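Local coordinates for transcriptional regulator, LacI family (Lactobacillus brevis, PDB 3JY6), which probably regulates transcription by binding DNA, as a member of the LacI family with a periplasmic-binding-protein-like domain, at residues 126-131 with 186-191; 212-217 with 229-234. All blocks are in the same frame, centred on the assembly; numbering follows the deposited sequence.

Contact 1. Residues 126-131 with 186-191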
loop_
_atom_site.group_PDB
_atom_site.type_symbol
_atom_site.label_atom_id
_atom_site.label_comp_id
_atom_site.label_asym_id
_atom_site.label_seq_id
_atom_site.Cartn_x
_atom_site.Cartn_y
_atom_site.Cartn_z
ATOM N N VAL A 126 1.466 0.107 -29.732
ATOM C CA VAL A 126 1.166 -0.035 -28.317
ATOM C C VAL A 126 1.412 -1.447 -27.807
ATOM O O VAL A 126 0.959 -2.430 -28.394
ATOM C CB VAL A 126 -0.291 0.357 -28.013
ATOM C CG1 VAL A 126 -0.501 0.429 -26.498
ATOM C CG2 VAL A 126 -0.617 1.686 -28.667
ATOM N N VAL A 127 2.153 -1.533 -26.710
ATOM C CA VAL A 127 2.468 -2.803 -26.080
ATOM C C VAL A 127 1.690 -2.821 -24.779
ATOM O O VAL A 127 2.037 -2.133 -23.821
ATOM C CB VAL A 127 3.984 -2.927 -25.798
ATOM C CG1 VAL A 127 4.270 -4.211 -25.022
ATOM C CG2 VAL A 127 4.757 -2.939 -27.111
ATOM N N VAL A 128 0.619 -3.602 -24.762
ATOM C CA VAL A 128 -0.241 -3.708 -23.595
ATOM C C VAL A 128 0.269 -4.750 -22.600
ATOM O O VAL A 128 0.472 -5.911 -22.956
ATOM C CB VAL A 128 -1.670 -4.100 -24.011
ATOM C CG1 VAL A 128 -2.578 -4.104 -22.799
ATOM C CG2 VAL A 128 -2.189 -3.152 -25.083
ATOM N N LEU A 129 0.483 -4.331 -21.358
ATOM C CA LEU A 129 0.933 -5.241 -20.305
ATOM C C LEU A 129 -0.252 -5.355 -19.351
ATOM O O LEU A 129 -0.717 -4.340 -18.815
ATOM C CB LEU A 129 2.150 -4.672 -19.581
ATOM C CG LEU A 129 2.737 -5.489 -18.426
ATOM C CD1 LEU A 129 3.146 -6.892 -18.904
ATOM C CD2 LEU A 129 3.932 -4.734 -17.848
ATOM N N THR A 130 -0.735 -6.575 -19.119
ATOM C CA THR A 130 -1.916 -6.737 -18.272
ATOM C C THR A 130 -2.070 -8.092 -17.569
ATOM O O THR A 130 -1.382 -9.069 -17.886
ATOM C CB THR A 130 -3.187 -6.535 -19.133
ATOM O OG1 THR A 130 -4.357 -6.596 -18.319
ATOM C CG2 THR A 130 -3.284 -7.635 -20.181
ATOM N N SER A 131 -2.979 -8.136 -16.601
ATOM C CA SER A 131 -3.285 -9.392 -15.933
ATOM C C SER A 131 -4.267 -9.996 -16.936
ATOM O O SER A 131 -4.842 -9.266 -17.738
ATOM C CB SER A 131 -3.976 -9.161 -14.590
ATOM O OG SER A 131 -3.097 -8.536 -13.671
ATOM N N PHE A 186 1.998 0.186 -22.346
ATOM C CA PHE A 186 0.796 0.580 -21.601
ATOM C C PHE A 186 0.369 -0.487 -20.575
ATOM O O PHE A 186 -0.129 -1.552 -20.935
ATOM C CB PHE A 186 -0.318 0.834 -22.629
ATOM C CG PHE A 186 -1.464 1.702 -22.146
ATOM C CD1 PHE A 186 -2.136 2.515 -23.060
ATOM C CD2 PHE A 186 -1.922 1.654 -20.836
ATOM C CE1 PHE A 186 -3.246 3.263 -22.681
ATOM C CE2 PHE A 186 -3.029 2.392 -20.443
ATOM C CZ PHE A 186 -3.696 3.199 -21.365
ATOM N N ALA A 187 0.586 -0.190 -19.299
ATOM C CA ALA A 187 0.221 -1.102 -18.219
ATOM C C ALA A 187 -1.241 -0.868 -17.834
ATOM O O ALA A 187 -1.651 0.262 -17.566
ATOM C CB ALA A 187 1.131 -0.873 -17.008
ATOM N N LEU A 188 -2.024 -1.941 -17.818
ATOM C CA LEU A 188 -3.432 -1.854 -17.457
ATOM C C LEU A 188 -3.642 -1.892 -15.950
ATOM O O LEU A 188 -4.728 -1.591 -15.463
ATOM C CB LEU A 188 -4.213 -2.982 -18.126
ATOM C CG LEU A 188 -4.966 -2.606 -19.407
ATOM C CD1 LEU A 188 -4.114 -1.717 -20.301
ATOM C CD2 LEU A 188 -5.386 -3.879 -20.109
ATOM N N LYS A 189 -2.595 -2.235 -15.211
ATOM C CA LYS A 189 -2.681 -2.305 -13.759
ATOM C C LYS A 189 -1.427 -1.714 -13.142
ATOM O O LYS A 189 -0.322 -1.897 -13.650
ATOM C CB LYS A 189 -2.863 -3.761 -13.302
ATOM C CG LYS A 189 -3.218 -3.910 -11.827
ATOM C CD LYS A 189 -3.413 -5.371 -11.414
ATOM C CE LYS A 189 -3.809 -5.479 -9.932
ATOM N NZ LYS A 189 -4.029 -6.891 -9.479
ATOM N N GLU A 190 -1.601 -1.016 -12.029
ATOM C CA GLU A 190 -0.493 -0.370 -11.348
ATOM C C GLU A 190 0.716 -1.266 -11.024
ATOM O O GLU A 190 1.864 -0.879 -11.277
ATOM C CB GLU A 190 -1.022 0.313 -10.076
ATOM C CG GLU A 190 0.016 1.109 -9.304
ATOM C CD GLU A 190 -0.564 2.336 -8.605
ATOM O OE1 GLU A 190 -1.600 2.230 -7.907
ATOM O OE2 GLU A 190 0.025 3.422 -8.754
ATOM N N ARG A 191 0.474 -2.457 -10.482
ATOM C CA ARG A 191 1.572 -3.352 -10.112
ATOM C C ARG A 191 2.548 -3.658 -11.236
ATOM O O ARG A 191 3.757 -3.701 -11.019
ATOM C CB ARG A 191 1.022 -4.665 -9.546
ATOM C CG ARG A 191 0.073 -5.395 -10.474
ATOM C CD ARG A 191 -0.494 -6.632 -9.779
ATOM N NE ARG A 191 0.565 -7.581 -9.451
ATOM C CZ ARG A 191 0.371 -8.734 -8.817
ATOM N NH1 ARG A 191 -0.854 -9.085 -8.438
ATOM N NH2 ARG A 191 1.398 -9.534 -8.559
#

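Contact 2. Residues 212-217 with 229-234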
loop_
_atom_site.group_PDB
_atom_site.type_symbol
_atom_site.label_atom_id
_atom_site.label_comp_id
_atom_site.label_asym_id
_atom_site.label_seq_id
_atom_site.Cartn_x
_atom_site.Cartn_y
_atom_site.Cartn_z
ATOM N N THR A 212 8.060 5.160 -25.035
ATOM C CA THR A 212 7.608 5.839 -23.824
ATOM C C THR A 212 6.739 4.848 -23.034
ATOM O O THR A 212 6.629 3.686 -23.409
ATOM C CB THR A 212 6.811 7.139 -24.157
ATOM O OG1 THR A 212 6.638 7.901 -22.958
ATOM C CG2 THR A 212 5.444 6.814 -24.731
ATOM N N ALA A 213 6.132 5.283 -21.939
ATOM C CA ALA A 213 5.302 4.360 -21.170
ATOM C C ALA A 213 4.263 5.080 -20.349
ATOM O O ALA A 213 4.481 6.198 -19.901
ATOM C CB ALA A 213 6.166 3.503 -20.256
ATOM N N THR A 214 3.135 4.413 -20.136
ATOM C CA THR A 214 2.043 4.972 -19.375
ATOM C C THR A 214 1.274 3.813 -18.758
ATOM O O THR A 214 1.684 2.656 -18.858
ATOM C CB THR A 214 1.100 5.741 -20.305
ATOM O OG1 THR A 214 0.071 6.388 -19.539
ATOM C CG2 THR A 214 0.475 4.774 -21.309
ATOM N N GLY A 215 0.144 4.134 -18.146
ATOM C CA GLY A 215 -0.681 3.113 -17.539
ATOM C C GLY A 215 -1.591 3.692 -16.475
ATOM O O GLY A 215 -1.572 4.902 -16.212
ATOM N N PHE A 216 -2.401 2.822 -15.877
ATOM C CA PHE A 216 -3.302 3.217 -14.802
ATOM C C PHE A 216 -2.485 3.042 -13.530
ATOM O O PHE A 216 -2.111 1.920 -13.179
ATOM C CB PHE A 216 -4.531 2.310 -14.786
ATOM C CG PHE A 216 -5.459 2.534 -15.945
ATOM C CD1 PHE A 216 -6.652 3.230 -15.769
ATOM C CD2 PHE A 216 -5.136 2.058 -17.217
ATOM C CE1 PHE A 216 -7.516 3.452 -16.844
ATOM C CE2 PHE A 216 -5.990 2.275 -18.291
ATOM C CZ PHE A 216 -7.184 2.973 -18.106
ATOM N N ALA A 217 -2.195 4.156 -12.862
ATOM C CA ALA A 217 -1.400 4.155 -11.644
ATOM C C ALA A 217 -1.687 5.421 -10.849
ATOM O O ALA A 217 -1.785 6.499 -11.420
ATOM C CB ALA A 217 0.081 4.096 -12.001
ATOM N N LEU A 229 7.073 10.628 -16.622
ATOM C CA LEU A 229 6.039 9.851 -17.340
ATOM C C LEU A 229 4.652 10.376 -17.221
ATOM O O LEU A 229 4.297 11.134 -16.318
ATOM C CB LEU A 229 6.013 8.332 -16.993
ATOM C CG LEU A 229 7.347 7.774 -17.521
ATOM C CD1 LEU A 229 7.474 6.395 -16.939
ATOM C CD2 LEU A 229 7.440 7.788 -19.062
ATOM N N THR A 230 3.879 10.079 -18.245
ATOM C CA THR A 230 2.520 10.573 -18.241
ATOM C C THR A 230 1.599 9.428 -17.869
ATOM O O THR A 230 1.523 8.414 -18.583
ATOM C CB THR A 230 2.159 11.180 -19.604
ATOM O OG1 THR A 230 2.354 12.625 -19.560
ATOM C CG2 THR A 230 0.698 10.790 -19.982
ATOM N N LEU A 231 0.888 9.567 -16.754
ATOM C CA LEU A 231 0.000 8.485 -16.311
ATOM C C LEU A 231 -1.484 8.770 -16.124
ATOM O O LEU A 231 -1.924 9.921 -16.044
ATOM C CB LEU A 231 0.533 7.915 -14.999
ATOM C CG LEU A 231 2.076 7.678 -14.949
ATOM C CD1 LEU A 231 2.461 7.591 -13.460
ATOM C CD2 LEU A 231 2.500 6.412 -15.785
ATOM N N ILE A 232 -2.270 7.697 -16.051
ATOM C CA ILE A 232 -3.712 7.840 -15.860
ATOM C C ILE A 232 -4.099 7.518 -14.420
ATOM O O ILE A 232 -3.830 6.424 -13.928
ATOM C CB ILE A 232 -4.515 6.914 -16.782
ATOM C CG1 ILE A 232 -4.059 7.089 -18.225
ATOM C CG2 ILE A 232 -6.005 7.282 -16.691
ATOM C CD1 ILE A 232 -4.428 5.913 -19.114
ATOM N N THR A 233 -4.722 8.473 -13.739
ATOM C CA THR A 233 -5.105 8.244 -12.352
ATOM C C THR A 233 -6.596 8.029 -12.259
ATOM O O THR A 233 -7.360 8.722 -12.921
ATOM C CB THR A 233 -4.741 9.435 -11.432
ATOM O OG1 THR A 233 -5.532 10.578 -11.786
ATOM C CG2 THR A 233 -3.267 9.795 -11.582
ATOM N N GLN A 234 -7.001 7.058 -11.445
ATOM C CA GLN A 234 -8.420 6.772 -11.246
ATOM C C GLN A 234 -9.084 7.586 -10.135
ATOM O O GLN A 234 -10.304 7.561 -10.025
ATOM C CB GLN A 234 -8.625 5.295 -10.940
ATOM C CG GLN A 234 -8.843 4.433 -12.150
ATOM C CD GLN A 234 -8.980 2.979 -11.770
ATOM O OE1 GLN A 234 -7.986 2.280 -11.528
ATOM N NE2 GLN A 234 -10.220 2.512 -11.694
#

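Contact 1. Residues 126-131 with 186-191
Val128 and Thr130 both meet Leu188 on one face of the parallel sheet in the C-terminal half of this periplasmic-binding-protein-like fold. Leu188 follows directly on strand 183-187. Both of its methyls touch Val128 CG1, with CD1 of Leu188 at 3.8 Å from it. CD2 also lies against CB and OG1 of Thr130, and Leu188 CD2 to Thr130 OG1 is 3.4 Å. With chi1 at -176°, the hydroxyl of Thr130 is turned opposite its backbone N and comes beside Leu188. It also donates to Ser131 O, in the carbonyl plane and on a lone pair. A valine in place of Thr130 would probably leave Ser131 O without this hydroxyl donor. Further back, Val126 and Phe186 lie side by side and point the same way, with CG1 of Val126 against CB of Phe186. Ile146 of helix 137-147 packs on Val126, Phe186 and Leu188. At the other end, Ser131 OG hydrogen-bonds Glu160 and Lys189 NZ makes a salt bridge with it. Three backbone bonds join the segments: Phe186 N to Val127 O, Leu129 N to Phe186 O and, just past the end of strand 183-187, Leu188 N to Leu129 O at 2.9 Å.

Contact 2. Residues 212-217 with 229-234
Ile232 packs on Phe216 with its CD1 methyl over one face of the ring. This is a CH-pi contact: CD1 of Ile232 lies 4.2 Å from the centroid of the Phe216 ring and is displaced toward the rim. The CG2 branch of Ile232 approaches CE1 of the same ring. CG of Gln234 comes to the ring edge, near its plane. In this periplasmic-binding-protein-like fold, strand 231-233 runs parallel beside edge strand 211-215 of the parallel sheet. The backbones are bridged just past that strand, at Phe216. Ile232 N donates to Gly215 O at 2.9 Å, and Ala217 N donates to Ile232 O at 3.0 Å. Thr214 adds a side-chain bond, with its OG1 2.7 Å from Thr230 O. A chi1 of -175° brings the Thr214 hydroxyl to that carbonyl. Leu229 CD2 rests on Ala213 O at 3.5 Å. Gly215 has backbone angles that would press a CB against the preceding carbonyl O.

In the next shell, Phe186 packs on Phe216, and Arg142 makes a cation-pi contact with its ring. Gln234 NE2 is held by Asp92 and Thr105. Helix 107-119 meets Thr230 through Phe118 and Ile232 through Ala114. One bridge and a threonine hydroxyl thus hold the strands, and apolar packing of Ile232 on Phe216 adds to them. Ala213 N and O are buried without a partner in the model, which probably leaves that end less well satisfied.

In the fold
Both contacts are buried and lie on the same side of the chain's centre, their own centres about 10 Å apart. Contact 1 joins two inner strands of the four-stranded parallel sheet. Contact 2 joins one of its two edge strands, 211-215, to strand 231-233, which also pairs antiparallel with strand 266-268. Strands 183-187 and 211-215 are neighbours, so the two contacts meet directly. Ala187 N probably bonds to Thr214 O, and Ala187 O to Phe216 N. Phe186 CZ also packs on Ile232 CD1. Contact 1 relies on regular backbone bonds with aliphatic packing, and charged groups gather at its far end. Contact 2 has a single bridge, a hydroxyl bond and an aromatic face.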